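Local atomic coordinates of iminosuccinate reductase (Paracoccus denitrificans, PDB entry 6RQA), a protein that catalyses the NADH-dependent reduction of iminosuccinate to L-aspartate, the step that regenerates the amino-group donor of the beta-hydroxyaspartate cycle in glyoxylate assimilation. Residues E41-V46 and T132-A137; M50-A55 and V294-D299; N100-Q105 and G123-T128; P300-G303 and V307-F310. One frame throughout, in Å; residues are numbered along the deposited sequence.

Interaction 1 (E41-V46 and T132-A137). With NAD (nicotinamide-adenine-dinucleotide), chain C.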
# COMPACT_ATOMS: atom_id res chain seq x y z
N GLU A 41 -7.12 -20.09 -15.48
CA GLU A 41 -6.97 -19.30 -16.70
C GLU A 41 -6.47 -17.90 -16.39
O GLU A 41 -5.69 -17.33 -17.17
CB GLU A 41 -8.30 -19.24 -17.46
CG GLU A 41 -8.81 -20.59 -17.93
CD GLU A 41 -10.11 -20.47 -18.71
OE1 GLU A 41 -10.51 -21.46 -19.36
OE2 GLU A 41 -10.74 -19.39 -18.66
N ALA A 42 -6.90 -17.32 -15.27
CA ALA A 42 -6.45 -15.98 -14.91
C ALA A 42 -4.97 -15.98 -14.54
O ALA A 42 -4.21 -15.12 -15.01
CB ALA A 42 -7.29 -15.43 -13.76
N ILE A 43 -4.55 -16.93 -13.72
CA ILE A 43 -3.17 -16.95 -13.24
C ILE A 43 -2.21 -17.36 -14.35
O ILE A 43 -1.09 -16.84 -14.45
CB ILE A 43 -3.05 -17.86 -12.00
CG1 ILE A 43 -3.95 -17.35 -10.88
CG2 ILE A 43 -1.61 -17.96 -11.54
CD1 ILE A 43 -3.79 -15.87 -10.59
N GLU A 44 -2.63 -18.29 -15.20
CA GLU A 44 -1.80 -18.68 -16.34
C GLU A 44 -1.52 -17.49 -17.25
O GLU A 44 -0.38 -17.28 -17.67
CB GLU A 44 -2.47 -19.81 -17.12
CG GLU A 44 -1.85 -20.08 -18.48
CD GLU A 44 -2.51 -21.24 -19.20
OE1 GLU A 44 -1.91 -22.33 -19.26
OE2 GLU A 44 -3.65 -21.06 -19.69
N ALA A 45 -2.55 -16.70 -17.54
CA ALA A 45 -2.36 -15.51 -18.37
C ALA A 45 -1.47 -14.48 -17.69
O ALA A 45 -0.71 -13.78 -18.37
CB ALA A 45 -3.71 -14.90 -18.73
N VAL A 46 -1.54 -14.38 -16.36
CA VAL A 46 -0.75 -13.38 -15.66
C VAL A 46 0.73 -13.76 -15.67
O VAL A 46 1.61 -12.88 -15.75
CB VAL A 46 -1.29 -13.17 -14.23
CG1 VAL A 46 -0.18 -13.32 -13.19
CG2 VAL A 46 -1.93 -11.80 -14.11
N THR A 132 -3.27 -19.07 -5.23
CA THR A 132 -2.09 -19.83 -4.81
C THR A 132 -2.15 -21.26 -5.35
O THR A 132 -1.14 -21.78 -5.84
CB THR A 132 -1.97 -19.84 -3.29
OG1 THR A 132 -2.02 -18.50 -2.80
CG2 THR A 132 -0.67 -20.49 -2.86
N ALA A 133 -3.32 -21.89 -5.26
CA ALA A 133 -3.48 -23.22 -5.85
C ALA A 133 -3.39 -23.16 -7.37
O ALA A 133 -2.87 -24.09 -8.00
CB ALA A 133 -4.82 -23.82 -5.41
N ALA A 134 -3.88 -22.08 -7.97
CA ALA A 134 -3.78 -21.94 -9.42
C ALA A 134 -2.33 -21.79 -9.86
O ALA A 134 -1.92 -22.38 -10.87
CB ALA A 134 -4.62 -20.76 -9.89
N ALA A 135 -1.54 -21.03 -9.10
CA ALA A 135 -0.13 -20.86 -9.44
C ALA A 135 0.60 -22.19 -9.43
O ALA A 135 1.40 -22.48 -10.33
CB ALA A 135 0.53 -19.87 -8.48
N SER A 136 0.35 -23.02 -8.41
CA SER A 136 0.97 -24.34 -8.36
C SER A 136 0.50 -25.22 -9.51
O SER A 136 1.28 -26.01 -10.06
CB SER A 136 0.68 -25.00 -7.02
OG SER A 136 1.27 -26.29 -6.95
N ALA A 137 -0.77 -25.09 -9.90
CA ALA A 137 -1.29 -25.90 -11.00
C ALA A 137 -0.68 -25.49 -12.34
O ALA A 137 -0.49 -26.34 -13.21
CB ALA A 137 -2.81 -25.80 -11.05
PA NAD C . -1.88 -23.59 8.09
O1A NAD C . -1.22 -23.13 9.35
O2A NAD C . -3.30 -23.94 7.79
O5B NAD C . -1.13 -25.16 7.99
C5B NAD C . 0.19 -24.99 8.34
C4B NAD C . 0.89 -26.32 8.18
O4B NAD C . 2.28 -26.11 8.37
C3B NAD C . 0.39 -27.17 9.35
O3B NAD C . -0.71 -27.85 8.84
C2B NAD C . 1.59 -28.09 9.59
O2B NAD C . 1.57 -29.22 8.78
C1B NAD C . 2.81 -27.19 9.12
N9A NAD C . 3.50 -26.59 10.27
C8A NAD C . 3.02 -25.73 11.27
N7A NAD C . 3.96 -25.39 12.15
C5A NAD C . 5.12 -26.06 11.71
C6A NAD C . 6.45 -26.12 12.21
N6A NAD C . 6.78 -25.42 13.33
N1A NAD C . 7.40 -26.87 11.57
C2A NAD C . 6.99 -27.55 10.45
N3A NAD C . 5.77 -27.59 9.86
C4A NAD C . 4.85 -26.82 10.53
O3 NAD C . -1.12 -22.60 7.07
PN NAD C . -1.81 -22.42 5.66
O1N NAD C . -2.31 -23.62 4.89
O2N NAD C . -2.43 -21.08 5.84
O5D NAD C . -0.52 -21.91 4.54
C5D NAD C . 0.61 -22.55 4.94
C4D NAD C . 1.80 -21.86 4.31
O4D NAD C . 1.40 -21.39 3.00
C3D NAD C . 2.10 -20.60 5.17
O3D NAD C . 3.46 -20.63 5.42
C2D NAD C . 1.73 -19.44 4.23
O2D NAD C . 2.61 -18.37 4.27
C1D NAD C . 1.97 -20.13 2.87
N1N NAD C . 1.20 -19.40 1.78
C2N NAD C . 1.86 -19.23 0.60
C3N NAD C . 1.22 -18.57 -0.45
C7N NAD C . 2.01 -18.43 -1.71
O7N NAD C . 1.56 -17.86 -2.69
N7N NAD C . 3.27 -18.98 -1.71
C4N NAD C . -0.07 -18.09 -0.27
C5N NAD C . -0.72 -18.27 0.95
C6N NAD C . -0.07 -18.94 1.99
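I43 meets A134 and A135 where helix 36-51 packs on helix 125-143, and its branches divide the work. Its CB already lies 3.9 Å from the CB of A134. The next atom out, CG1, comes closer, 3.6 Å from that same methyl. The other branch, CG2, stands anti to the backbone N (chi1 of -61° for CG1) and reaches over the backbone of A135, 3.9 Å from its CA; the CB of A135 is slightly farther from CG2, at 4.2 Å. Beyond CG1 the side chain turns at chi2 (-49°), and CD1 heads away from both alanines. One branched residue thus fits against two methyl-sized ones, which lets the backbones come to 6.2 Å between the CA atoms of I43 and A135. All three residues are buried and the contact is purely apolar. At the start of 132-137, T132 adjoins the cofactor: its OG1 is 3.2 Å from C4N of the NAD nicotinamide and is hydrogen-bonded to the carbonyl of T128 one turn earlier. Around the pair, I43 also touches R131. Helix 125-143 thus presents A134 and A135 to helix 36-51 and T132 to the nicotinamide, with helices 158-170 and 316-333 also packed against it.

Interaction 2 (M50-A55 and V294-D299)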
# COMPACT_ATOMS: atom_id res chain seq x y z
N MET A 50 3.67 -11.32 -17.28
CA MET A 50 4.89 -10.94 -16.57
C MET A 50 6.13 -11.31 -17.37
O MET A 50 7.11 -10.55 -17.39
CB MET A 50 4.93 -11.61 -15.20
CG MET A 50 3.85 -11.15 -14.24
SD MET A 50 3.86 -12.09 -12.71
CE MET A 50 5.50 -11.71 -12.09
N ALA A 51 6.11 -12.46 -18.04
CA ALA A 51 7.26 -12.86 -18.86
C ALA A 51 7.42 -11.95 -20.07
O ALA A 51 8.54 -11.60 -20.45
CB ALA A 51 7.10 -14.31 -19.31
N ARG A 52 6.30 -11.55 -20.68
CA ARG A 52 6.33 -10.63 -21.82
C ARG A 52 6.48 -9.18 -21.39
O ARG A 52 6.43 -8.30 -22.26
CB ARG A 52 5.07 -10.80 -22.66
CG ARG A 52 4.89 -12.18 -23.26
CD ARG A 52 3.80 -12.18 -24.32
NE ARG A 52 2.71 -13.10 -24.01
CZ ARG A 52 2.62 -14.35 -24.47
NH1 ARG A 52 3.57 -14.82 -25.27
NH2 ARG A 52 1.60 -15.11 -24.13
N ARG A 53 6.64 -8.91 -20.10
CA ARG A 53 6.84 -7.56 -19.57
C ARG A 53 5.65 -6.65 -19.87
O ARG A 53 5.81 -5.44 -20.03
CB ARG A 53 8.14 -6.94 -20.08
CG ARG A 53 9.38 -7.72 -19.70
CD ARG A 53 9.47 -7.90 -18.19
NE ARG A 53 10.67 -8.63 -17.79
CZ ARG A 53 10.72 -9.94 -17.57
NH1 ARG A 53 9.62 -10.68 -17.70
NH2 ARG A 53 11.86 -10.51 -17.21
N LYS A 54 4.45 -7.23 -19.97
CA LYS A 54 3.22 -6.46 -20.08
C LYS A 54 2.56 -6.22 -18.73
O LYS A 54 1.47 -5.64 -18.68
CB LYS A 54 2.24 -7.15 -21.02
CG LYS A 54 2.28 -6.65 -22.46
CD LYS A 54 3.63 -6.90 -23.11
CE LYS A 54 3.65 -6.40 -24.55
NZ LYS A 54 4.97 -6.64 -25.19
N ALA A 55 3.19 -6.66 -17.65
CA ALA A 55 2.64 -6.53 -16.30
C ALA A 55 3.79 -6.67 -15.31
O ALA A 55 4.79 -7.33 -15.60
CB ALA A 55 1.55 -7.57 -16.03
N VAL A 294 8.18 -20.05 -19.38
CA VAL A 294 7.75 -21.34 -19.92
C VAL A 294 6.35 -21.24 -20.49
O VAL A 294 6.04 -21.83 -21.53
CB VAL A 294 7.84 -22.43 -18.83
CG1 VAL A 294 7.49 -23.79 -19.40
CG2 VAL A 294 9.23 -22.44 -18.20
N VAL A 295 5.47 -20.47 -19.83
CA VAL A 295 4.11 -20.31 -20.31
C VAL A 295 4.08 -19.52 -21.61
O VAL A 295 3.33 -19.85 -22.54
CB VAL A 295 3.24 -19.65 -19.22
CG1 VAL A 295 1.79 -19.54 -19.69
CG2 VAL A 295 3.33 -20.42 -17.92
N ALA A 296 4.91 -18.48 -21.71
CA ALA A 296 4.96 -17.64 -22.90
C ALA A 296 5.72 -18.27 -24.05
O ALA A 296 5.85 -17.64 -25.10
CB ALA A 296 5.57 -16.28 -22.55
N GLY A 297 6.24 -19.49 -23.88
CA GLY A 297 6.96 -20.17 -24.94
C GLY A 297 8.41 -19.77 -25.09
O GLY A 297 9.09 -20.32 -25.98
N ASP A 298 8.92 -18.86 -24.27
CA ASP A 298 10.31 -18.44 -24.37
C ASP A 298 11.27 -19.40 -23.68
O ASP A 298 12.47 -19.39 -24.00
CB ASP A 298 10.48 -17.03 -23.80
CG ASP A 298 9.70 -15.98 -24.56
OD1 ASP A 298 8.45 -16.00 -24.48
OD2 ASP A 298 10.32 -15.15 -25.25
N ASP A 299 10.79 -20.21 -22.75
CA ASP A 299 11.61 -21.16 -22.02
C ASP A 299 11.10 -22.57 -22.27
O ASP A 299 9.89 -22.82 -22.14
CB ASP A 299 11.59 -20.85 -20.51
CG ASP A 299 12.66 -21.61 -19.74
OD1 ASP A 299 12.73 -22.85 -19.84
OD2 ASP A 299 13.44 -20.95 -19.01
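The methyl groups of A51 and A296 face each other at the surface, CB to CB 4.1 Å apart, and the guanidinium of R52 lies over the second of them. One face of that flat group takes the CB of A296, 3.7 Å from its plane and displaced toward the rim. The R52 side chain starts out alongside the contact and then bends at chi3 (-121°), which brings NH1 to within 3.6 Å of the A296 carbonyl O without making a hydrogen bond. D298 adds an opposite charge nearby, its OD1 5.1 Å from NH1 of R52, too far for a salt bridge but probably a mild electrostatic attraction. One shell farther out, both backbones turn sharply: R53 and G297 each adopt positive phi just after a helix. At G297 a CB would press on the preceding carbonyl O. R53 also forms a salt bridge through NH2 with E290, just ahead of helix 291-295, a second tie between the two chain regions, and V295 rests on V138 and Y142 of helix 125-143. The arrangement is that of two helix C-termini, those of 36-51 and 291-295, each closed by a Schellman motif and meeting through the methyls of A51 and A296 and the guanidinium of R52, just before the turns.

Interaction 3 (N100-Q105 and G123-T128)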
# COMPACT_ATOMS: atom_id res chain seq x y z
N ASN A 100 -12.69 -15.27 16.77
CA ASN A 100 -13.40 -16.24 15.93
C ASN A 100 -13.21 -15.92 14.45
O ASN A 100 -14.16 -15.92 13.66
CB ASN A 100 -14.89 -16.30 16.30
CG ASN A 100 -15.59 -17.50 15.68
OD1 ASN A 100 -15.00 -18.57 15.54
ND2 ASN A 100 -16.85 -17.32 15.30
N LEU A 101 -11.97 -15.63 14.08
CA LEU A 101 -11.61 -15.29 12.71
C LEU A 101 -10.37 -16.06 12.31
O LEU A 101 -9.54 -16.42 13.15
CB LEU A 101 -11.37 -13.78 12.55
CG LEU A 101 -12.58 -12.86 12.72
CD1 LEU A 101 -12.15 -11.42 12.81
CD2 LEU A 101 -13.56 -13.06 11.58
N ILE A 102 -10.24 -16.31 11.00
CA ILE A 102 -9.01 -16.93 10.51
C ILE A 102 -7.87 -15.92 10.59
O ILE A 102 -8.07 -14.70 10.62
CB ILE A 102 -9.20 -17.46 9.08
CG1 ILE A 102 -9.46 -16.31 8.10
CG2 ILE A 102 -10.35 -18.46 9.03
CD1 ILE A 102 -9.64 -16.75 6.67
N ASN A 103 -6.64 -16.45 10.66
CA ASN A 103 -5.49 -15.58 10.87
C ASN A 103 -5.17 -14.74 9.64
O ASN A 103 -4.72 -13.59 9.78
CB ASN A 103 -4.27 -16.41 11.28
CG ASN A 103 -4.45 -17.09 12.63
OD1 ASN A 103 -5.31 -16.71 13.42
ND2 ASN A 103 -3.61 -18.09 12.89
N HIS A 104 -5.41 -15.27 8.45
CA HIS A 104 -5.14 -14.55 7.21
C HIS A 104 -6.33 -13.67 6.85
O HIS A 104 -7.45 -14.16 6.69
CB HIS A 104 -4.85 -15.53 6.07
CG HIS A 104 -3.53 -16.24 6.21
ND1 HIS A 104 -2.33 -15.60 6.01
CD2 HIS A 104 -3.24 -17.52 6.51
CE1 HIS A 104 -1.34 -16.47 6.19
NE2 HIS A 104 -1.87 -17.64 6.49
N GLN A 105 -6.08 -12.36 6.73
CA GLN A 105 -7.09 -11.40 6.34
C GLN A 105 -6.53 -10.52 5.24
O GLN A 105 -5.43 -9.97 5.38
CB GLN A 105 -7.53 -10.53 7.53
CG GLN A 105 -8.15 -11.32 8.68
CD GLN A 105 -9.47 -11.95 8.31
OE1 GLN A 105 -10.23 -11.40 7.50
NE2 GLN A 105 -9.77 -13.10 8.90
N GLY A 123 -13.46 -9.26 -1.36
CA GLY A 123 -12.88 -10.06 -0.30
C GLY A 123 -11.76 -10.94 -0.83
O GLY A 123 -11.86 -11.54 -1.90
N GLY A 124 -10.67 -11.00 -0.07
CA GLY A 124 -9.46 -11.62 -0.57
C GLY A 124 -9.04 -12.92 0.10
O GLY A 124 -8.04 -13.52 -0.31
N ASN A 125 -9.78 -13.36 1.12
CA ASN A 125 -9.40 -14.58 1.83
C ASN A 125 -9.46 -15.79 0.90
O ASN A 125 -8.43 -16.43 0.64
CB ASN A 125 -10.30 -14.78 3.05
CG ASN A 125 -10.02 -13.78 4.15
OD1 ASN A 125 -8.95 -13.16 4.19
ND2 ASN A 125 -10.97 -13.62 5.06
N LEU A 126 -10.65 -16.11 0.40
CA LEU A 126 -10.78 -17.25 -0.50
C LEU A 126 -10.01 -17.04 -1.80
O LEU A 126 -9.51 -18.01 -2.38
CB LEU A 126 -12.26 -17.53 -0.79
CG LEU A 126 -12.56 -18.74 -1.68
CD1 LEU A 126 -11.90 -19.98 -1.12
CD2 LEU A 126 -14.06 -18.95 -1.82
N LEU A 127 -9.90 -15.79 -2.26
CA LEU A 127 -9.17 -15.53 -3.50
C LEU A 127 -7.70 -15.89 -3.36
O LEU A 127 -7.10 -16.44 -4.29
CB LEU A 127 -9.32 -14.06 -3.89
CG LEU A 127 -10.66 -13.62 -4.48
CD1 LEU A 127 -10.59 -12.18 -4.96
CD2 LEU A 127 -11.08 -14.54 -5.61
N THR A 128 -7.10 -15.61 -2.20
CA THR A 128 -5.69 -15.90 -2.00
C THR A 128 -5.41 -17.40 -2.13
O THR A 128 -4.48 -17.81 -2.83
CB THR A 128 -5.23 -15.39 -0.63
OG1 THR A 128 -5.47 -13.98 -0.54
CG2 THR A 128 -3.74 -15.66 -0.44
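The carboxamides of N125 and Q105 are turned almost perpendicular, their planes 83° apart. N125 ND2 points at Q105 OE1 along an almost straight line (172° at the hydrogen), yet the separation of 3.4 Å makes this a weak hydrogen bond. Q105 leaves its backbone away from the helix, and a bend at chi2 (-67°) swings the amide back toward N125. A firmer bond sets the rotation of that amide: Q105 NE2 donates to I102 O at 2.9 Å, with the acceptor in the amide plane and the donor above the carbonyl plane. The other end of N125 is held as well, since OD1 accepts from the backbone N of S106; the carbonyl O of H104, 3.1 Å from OD1, is a second acceptor and gives no bond. I102 approaches N125 from the opposite direction, its CD1 3.8 Å from ND2. Within the first helical turn T128 OG1 donates to G124 O at 2.6 Å and is also bonded to K88 NZ, the proton donor/acceptor inferred from relatives. H104 starts toward N125 but turns its ring away, to the bound NAD and edge-to-face against Y92, while Q105 packs on T115 of the second subunit. The arrangement joins the start of strand 104-111 to the first turn of helix 125-143 beside the NAD pocket, to which H104 belongs.

Interaction 4 (P300-G303 and V307-F310)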
# COMPACT_ATOMS: atom_id res chain seq x y z
N PRO A 300 11.97 -23.51 -22.65
CA PRO A 300 11.49 -24.89 -22.88
C PRO A 300 10.99 -25.56 -21.61
O PRO A 300 10.13 -26.44 -21.70
CB PRO A 300 12.73 -25.60 -23.45
CG PRO A 300 13.89 -24.78 -22.98
CD PRO A 300 13.40 -23.37 -22.94
N GLY A 301 11.50 -25.18 -20.45
CA GLY A 301 10.99 -25.70 -19.19
C GLY A 301 11.81 -26.83 -18.60
O GLY A 301 13.00 -26.66 -18.32
N ARG A 302 11.18 -27.99 -18.42
CA ARG A 302 11.85 -29.12 -17.79
C ARG A 302 13.00 -29.63 -18.64
O ARG A 302 14.14 -29.75 -18.16
CB ARG A 302 10.84 -30.23 -17.51
CG ARG A 302 11.48 -31.59 -17.24
CD ARG A 302 10.44 -32.62 -16.84
NE ARG A 302 9.90 -32.36 -15.51
CZ ARG A 302 10.43 -32.83 -14.38
NH1 ARG A 302 11.52 -33.58 -14.43
NH2 ARG A 302 9.88 -32.54 -13.22
N GLY A 303 12.73 -29.93 -19.91
CA GLY A 303 13.74 -30.52 -20.77
C GLY A 303 14.12 -31.92 -20.34
O GLY A 303 13.26 -32.81 -20.29
N VAL A 307 14.85 -33.07 -11.66
CA VAL A 307 14.09 -32.42 -10.61
C VAL A 307 13.86 -30.97 -11.00
O VAL A 307 14.82 -30.24 -11.27
CB VAL A 307 14.80 -32.50 -9.24
CG1 VAL A 307 14.00 -31.74 -8.19
CG2 VAL A 307 14.99 -33.95 -8.82
N THR A 308 12.60 -30.55 -11.05
CA THR A 308 12.23 -29.17 -11.26
C THR A 308 11.53 -28.64 -10.02
O THR A 308 10.81 -29.37 -9.33
CB THR A 308 11.30 -29.01 -12.48
OG1 THR A 308 10.12 -29.80 -12.29
CG2 THR A 308 12.02 -29.45 -13.75
N ILE A 309 11.75 -27.36 -9.72
CA ILE A 309 11.17 -26.70 -8.56
C ILE A 309 10.54 -25.39 -9.00
O ILE A 309 11.16 -24.62 -9.74
CB ILE A 309 12.21 -26.46 -7.45
CG1 ILE A 309 12.74 -27.78 -6.91
CG2 ILE A 309 11.61 -25.63 -6.33
CD1 ILE A 309 13.77 -27.61 -5.81
N PHE A 310 9.31 -25.14 -8.55
CA PHE A 310 8.66 -23.85 -8.72
C PHE A 310 8.56 -23.18 -7.35
O PHE A 310 7.88 -23.69 -6.46
CB PHE A 310 7.27 -24.00 -9.34
CG PHE A 310 6.44 -22.75 -9.25
CD1 PHE A 310 6.83 -21.60 -9.92
CD2 PHE A 310 5.29 -22.71 -8.49
CE1 PHE A 310 6.07 -20.44 -9.84
CE2 PHE A 310 4.53 -21.56 -8.40
CZ PHE A 310 4.92 -20.42 -9.08
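Van der Waals contact comes first between R302 and T308: the CG2 methyl of T308 lies 3.7 Å from the guanidinium plane of R302, over its centre. The two side chains cross at about a right angle. R302 begins with CG anti to the backbone N (chi1 163°), stays extended to chi3 and only there bends to bring its flat end across the methyl. Among polar contacts, R302 NH2 and T308 OG1 lie 2.9 Å apart, but the angle is too poor for a hydrogen bond. Each has its partner elsewhere: R302 donates through NE to L143 O and through NH2 to T235 O, while T308 OG1 is bonded to H236 ND1. NE and NH2 of the buried guanidinium are thus satisfied by backbone carbonyls from the end of helix 125-143 and the start of strand 235-239. G301, whose phi and psi would press a CB against the carbonyl O of P300, gives its O to R259 NH1. Backbone bonding makes the third group: T308 pairs with T235 and I237 on one side, and V307 with R259 on the other. Strand 307-311 is thereby an inner strand of the eight-stranded parallel sheet, consistent with the Rossmann-type NAD-binding domain of the ornithine cyclodeaminase/mu-crystallin family.

Helix 125-143 ties the set to the cofactor. Interactions 1 and 3 both lie on it, their centres 19 Å apart, and both border NAD: interaction 1 through T132 beside the nicotinamide, interaction 3 through H104. Interaction 1 shares helix 36-51 with interaction 2 and touches it directly, E44 O lying 3.7 Å from V295 CG1. It also meets interaction 4, where A135 O is 3.8 Å from F310 CE2. Interactions 2 and 4 follow one another in the chain and adjoin at V294 CG2 and G301 CA, 3.8 Å apart. Interaction 3 stands across the chain's centre, about 30 Å from interaction 2 and 32 Å from interaction 4 between centres.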